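Local coordinates for carboxymuconolactone decarboxylase-like domain-containing protein (Thermotoga maritima, PDB 1P8C) that is of unknown function but carries a CXXC disulfide in a carboxymuconolactone decarboxylase-like helical fold, consistent with a peroxiredoxin-type oxidoreductase activity, at residues G43-N46 / T47-F51; R80-D83 / C84-H88. All coordinates share one frame; numbering follows the deposited sequence.

Overall arrangement
Both contacts are first turns of helices in an all-helical chain that assembles as a hexamer. Interaction 1 comes first along the sequence and starts helix 45-56, just after helix 25-41 ends; interaction 2 starts helix 82-94 after the turn that closes helix 65-78. Their centres lie about 20 Å apart, their nearest atoms about 9 Å, and they do not touch. Interaction 1 sits toward the periphery of the chain, about 20 Å from its centre, whereas interaction 2 lies only about 5 Å from it. Both meet the second subunit, so one subunit interface reaches from an outlying helix start to the disulfide-bearing one.

Interaction 1 (G43-N46 / T47-F51)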
loop_
_atom_site.group_PDB
_atom_site.type_symbol
_atom_site.label_atom_id
_atom_site.label_comp_id
_atom_site.label_asym_id
_atom_site.label_seq_id
_atom_site.Cartn_x
_atom_site.Cartn_y
_atom_site.Cartn_z
ATOM N N GLY C 43 11.594 -8.580 22.565
ATOM C CA GLY C 43 11.047 -7.300 22.164
ATOM C C GLY C 43 11.537 -6.147 23.005
ATOM O O GLY C 43 12.633 -6.184 23.548
ATOM N N THR C 44 10.695 -5.128 23.107
ATOM C CA THR C 44 10.973 -3.914 23.851
ATOM C C THR C 44 9.697 -3.577 24.596
ATOM O O THR C 44 8.676 -4.217 24.384
ATOM C CB THR C 44 11.310 -2.781 22.884
ATOM O OG1 THR C 44 12.557 -3.072 22.249
ATOM C CG2 THR C 44 11.398 -1.448 23.597
ATOM N N LEU C 45 9.747 -2.592 25.482
ATOM C CA LEU C 45 8.556 -2.209 26.229
ATOM C C LEU C 45 7.582 -1.577 25.221
ATOM O O LEU C 45 6.374 -1.559 25.427
ATOM C CB LEU C 45 8.930 -1.202 27.331
ATOM C CG LEU C 45 8.023 -1.018 28.559
ATOM C CD1 LEU C 45 8.408 0.265 29.278
ATOM C CD2 LEU C 45 6.565 -0.932 28.167
ATOM N N ASN C 46 8.126 -1.060 24.124
ATOM C CA ASN C 46 7.287 -0.435 23.095
ATOM C C ASN C 46 6.592 -1.524 22.284
ATOM O O ASN C 46 5.411 -1.414 21.983
ATOM C CB ASN C 46 8.108 0.462 22.155
ATOM C CG ASN C 46 8.731 1.645 22.873
ATOM O OD1 ASN C 46 8.081 2.332 23.666
ATOM N ND2 ASN C 46 9.997 1.892 22.587
ATOM N N THR C 47 7.338 -2.568 21.949
ATOM C CA THR C 47 6.777 -3.672 21.219
ATOM C C THR C 47 5.552 -4.159 21.992
ATOM O O THR C 47 4.458 -4.279 21.431
ATOM C CB THR C 47 7.774 -4.806 21.087
ATOM O OG1 THR C 47 9.079 -4.258 20.880
ATOM C CG2 THR C 47 7.411 -5.679 19.866
ATOM N N LYS C 48 5.730 -4.393 23.288
ATOM C CA LYS C 48 4.631 -4.842 24.136
ATOM C C LYS C 48 3.497 -3.841 24.238
ATOM O O LYS C 48 2.344 -4.234 24.316
ATOM C CB LYS C 48 5.129 -5.140 25.560
ATOM C CG LYS C 48 6.152 -6.256 25.650
ATOM C CD LYS C 48 6.708 -6.411 27.062
ATOM C CE LYS C 48 7.691 -7.551 27.098
ATOM N NZ LYS C 48 8.631 -7.418 25.952
ATOM N N ARG C 49 3.807 -2.549 24.269
ATOM C CA ARG C 49 2.741 -1.552 24.408
ATOM C C ARG C 49 1.888 -1.465 23.153
ATOM O O ARG C 49 0.676 -1.253 23.231
ATOM C CB ARG C 49 3.315 -0.173 24.760
ATOM C CG ARG C 49 3.200 0.169 26.231
ATOM C CD ARG C 49 4.123 1.319 26.667
ATOM N NE ARG C 49 4.216 1.388 28.131
ATOM C CZ ARG C 49 5.155 2.044 28.818
ATOM N NH1 ARG C 49 6.106 2.712 28.192
ATOM N NH2 ARG C 49 5.153 2.015 30.144
ATOM N N PHE C 50 2.530 -1.614 21.999
ATOM C CA PHE C 50 1.812 -1.598 20.746
ATOM C C PHE C 50 0.934 -2.860 20.715
ATOM O O PHE C 50 -0.281 -2.764 20.556
ATOM C CB PHE C 50 2.785 -1.603 19.577
ATOM C CG PHE C 50 2.139 -1.262 18.281
ATOM C CD1 PHE C 50 2.021 0.058 17.885
ATOM C CD2 PHE C 50 1.591 -2.261 17.474
ATOM C CE1 PHE C 50 1.367 0.388 16.703
ATOM C CE2 PHE C 50 0.933 -1.939 16.288
ATOM C CZ PHE C 50 0.824 -0.616 15.905
ATOM N N PHE C 51 1.528 -4.035 20.894
ATOM C CA PHE C 51 0.719 -5.252 20.882
ATOM C C PHE C 51 -0.492 -5.114 21.792
ATOM O O PHE C 51 -1.605 -5.454 21.390
ATOM C CB PHE C 51 1.545 -6.485 21.286
ATOM C CG PHE C 51 2.430 -7.004 20.182
ATOM C CD1 PHE C 51 3.303 -6.154 19.511
ATOM C CD2 PHE C 51 2.372 -8.340 19.790
ATOM C CE1 PHE C 51 4.110 -6.622 18.465
ATOM C CE2 PHE C 51 3.179 -8.813 18.743
ATOM C CZ PHE C 51 4.045 -7.952 18.086
HETATM O O HOH W 1 6.492 3.559 25.353
#
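Thr44 and Lys48 open the i to i+4 bonding of helix 45-56: the amide N of Lys48 donates to the carbonyl O of Thr44 at 3.1 Å, and the next two bonds run from Arg49 N to Leu45 O and from Phe50 N to Asn46 O. Thr44 occupies the N-cap position, yet its own hydroxyl makes no capping bond. Instead the side chain of Thr47 reaches back, its OG1 accepting from Thr44 N at 2.9 Å through a bent bond (131° at the hydrogen). That oxygen stands beside its own backbone N, anti to the carbonyl carbon (chi1 -38°), which places it within reach of the Thr44 amide. The same hydroxyl is also hydrogen-bonded to Asp107 of the second subunit. The Lys48 side chain also runs back past Thr44: its aliphatic part passes the carbonyl, Lys48 CG lying 3.5 Å from Thr44 O, and a bend at the last torsion (chi4 48°) turns NZ to the carbonyl O of Leu40 in helix 25-41. On another side of the turn, Leu45 lies against Arg49. Its CD2 sits over the centre of one guanidinium face, 3.2 Å above the plane, while Leu45 CD1 approaches Arg49 NH1 at 3.5 Å. At the edge of that guanidinium, in its plane, a water accepts from Arg49 NH1 and donates to Asn46 OD1 at 2.6 Å, joining the amide and the cation indirectly. Leu53 of the third subunit packs on Asn46, Arg49 and Phe50. The chemistry implies a helix start secured partly from outside itself: Thr47 joins the first turn to a neighbouring subunit, Lys48 ties it to the preceding helix, and Arg49 offers an apolar-covered face together with a hydrated edge.

Interaction 2 (R80-D83 / C84-H88); sequences RCDD and CIRYH
Cys81 and Cys84 are joined by a disulfide, SG to SG 2.1 Å with a chi3 of 76°, across the first turn of helix 82-94. Different first torsions on residues one turn apart, Cys81 SG anti to its backbone N (chi1 163°) and Cys84 SG anti to its carbonyl carbon, bring the sulfurs within bonding distance. Cys81 is the N-cap residue, and its carbonyl O accepts from Ile85 N at 2.8 Å. The next two carbonyls are taken in turn, Asp82 O by Arg86 N at 2.7 Å and Asp83 O by Tyr87 N at 2.9 Å. Among the side chains, Arg86 turns back over this turn. Its NH1 donates to Asp83 OD1 at 2.7 Å in a salt bridge, reaching that oxygen from its anti side and out of the carboxylate plane, while the oxygen lies near the guanidinium plane; carboxylate and guanidinium planes are 46° apart. Asp82 CB lies 3.3 Å from Arg86 NH1, over a face of the same guanidinium; the Asp82 carboxylate takes no N-H from Arg86, with Asp82 OD2 4.6 Å from Arg86 NH2. Both aspartates also have weak, long ion pairs: Asp82 with Arg123 of its own chain, Asp83 with Arg123 of the second subunit. His88 ND1 is hydrogen-bonded to Glu69, while Pro119 of the second subunit packs on both cysteines. This is an oxidised CXXC pair covalently closing the first turn of a helix, with the Asp83-Arg86 salt bridge beside it, consistent with the redox chemistry tentatively assigned to the family.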
loop_
_atom_site.group_PDB
_atom_site.type_symbol
_atom_site.label_atom_id
_atom_site.label_comp_id
_atom_site.label_asym_id
_atom_site.label_seq_id
_atom_site.Cartn_x
_atom_site.Cartn_y
_atom_site.Cartn_z
ATOM N N ARG C 80 -4.721 -6.317 2.803
ATOM C CA ARG C 80 -4.257 -7.622 2.362
ATOM C C ARG C 80 -3.272 -8.372 3.229
ATOM O O ARG C 80 -2.226 -8.785 2.736
ATOM C CB ARG C 80 -3.670 -7.516 0.932
ATOM C CG ARG C 80 -4.693 -7.100 -0.094
ATOM C CD ARG C 80 -4.142 -7.070 -1.520
ATOM N NE ARG C 80 -3.450 -5.819 -1.796
ATOM C CZ ARG C 80 -2.249 -5.729 -2.360
ATOM N NH1 ARG C 80 -1.587 -6.823 -2.727
ATOM N NH2 ARG C 80 -1.692 -4.539 -2.523
ATOM N N CYS C 81 -3.603 -8.578 4.506
ATOM C CA CYS C 81 -2.736 -9.338 5.411
ATOM C C CYS C 81 -3.452 -10.638 5.800
ATOM O O CYS C 81 -4.416 -10.642 6.571
ATOM C CB CYS C 81 -2.387 -8.497 6.664
ATOM S SG CYS C 81 -1.731 -9.460 8.075
ATOM N N ASP C 82 -2.978 -11.754 5.262
ATOM C CA ASP C 82 -3.608 -13.042 5.541
ATOM C C ASP C 82 -3.748 -13.383 7.018
ATOM O O ASP C 82 -4.859 -13.598 7.500
ATOM C CB ASP C 82 -2.868 -14.166 4.819
ATOM C CG ASP C 82 -3.096 -14.128 3.325
ATOM O OD1 ASP C 82 -4.243 -13.824 2.913
ATOM O OD2 ASP C 82 -2.132 -14.403 2.571
ATOM N N ASP C 83 -2.634 -13.455 7.731
ATOM C CA ASP C 83 -2.711 -13.762 9.153
ATOM C C ASP C 83 -3.648 -12.819 9.887
ATOM O O ASP C 83 -4.394 -13.263 10.739
ATOM C CB ASP C 83 -1.322 -13.769 9.774
ATOM C CG ASP C 83 -0.499 -14.918 9.261
ATOM O OD1 ASP C 83 -1.131 -15.862 8.756
ATOM O OD2 ASP C 83 0.745 -14.902 9.352
ATOM N N CYS C 84 -3.637 -11.530 9.559
ATOM C CA CYS C 84 -4.551 -10.599 10.212
ATOM C C CYS C 84 -5.990 -10.998 9.855
ATOM O O CYS C 84 -6.879 -10.998 10.730
ATOM C CB CYS C 84 -4.307 -9.171 9.750
ATOM S SG CYS C 84 -2.577 -8.573 9.749
ATOM N N ILE C 85 -6.221 -11.323 8.574
ATOM C CA ILE C 85 -7.553 -11.755 8.120
ATOM C C ILE C 85 -7.984 -13.019 8.880
ATOM O O ILE C 85 -9.109 -13.111 9.348
ATOM C CB ILE C 85 -7.591 -12.063 6.560
ATOM C CG1 ILE C 85 -7.444 -10.762 5.751
ATOM C CG2 ILE C 85 -8.894 -12.790 6.216
ATOM C CD1 ILE C 85 -7.070 -10.960 4.256
ATOM N N ARG C 86 -7.088 -13.991 8.979
ATOM C CA ARG C 86 -7.390 -15.227 9.698
ATOM C C ARG C 86 -7.786 -14.902 11.132
ATOM O O ARG C 86 -8.833 -15.345 11.613
ATOM C CB ARG C 86 -6.177 -16.155 9.715
ATOM C CG ARG C 86 -6.003 -17.005 8.465
ATOM C CD ARG C 86 -4.529 -17.222 8.149
ATOM N NE ARG C 86 -4.368 -17.796 6.814
ATOM C CZ ARG C 86 -3.280 -17.662 6.056
ATOM N NH1 ARG C 86 -2.233 -16.965 6.496
ATOM N NH2 ARG C 86 -3.249 -18.212 4.845
ATOM N N TYR C 87 -6.956 -14.096 11.799
ATOM C CA TYR C 87 -7.215 -13.730 13.185
ATOM C C TYR C 87 -8.556 -13.068 13.406
ATOM O O TYR C 87 -9.281 -13.457 14.294
ATOM C CB TYR C 87 -6.102 -12.833 13.737
ATOM C CG TYR C 87 -6.397 -12.394 15.137
ATOM C CD1 TYR C 87 -6.190 -13.250 16.227
ATOM C CD2 TYR C 87 -6.965 -11.147 15.379
ATOM C CE1 TYR C 87 -6.552 -12.855 17.517
ATOM C CE2 TYR C 87 -7.325 -10.745 16.645
ATOM C CZ TYR C 87 -7.121 -11.594 17.712
ATOM O OH TYR C 87 -7.512 -11.167 18.967
ATOM N N HIS C 88 -8.905 -12.067 12.613
ATOM C CA HIS C 88 -10.192 -11.408 12.815
ATOM C C HIS C 88 -11.359 -12.269 12.376
ATOM O O HIS C 88 -12.522 -11.984 12.715
ATOM C CB HIS C 88 -10.222 -10.068 12.097
ATOM C CG HIS C 88 -9.305 -9.065 12.706
ATOM N ND1 HIS C 88 -9.555 -8.478 13.927
ATOM C CD2 HIS C 88 -8.093 -8.609 12.312
ATOM C CE1 HIS C 88 -8.535 -7.709 14.262
ATOM N NE2 HIS C 88 -7.634 -7.772 13.299
#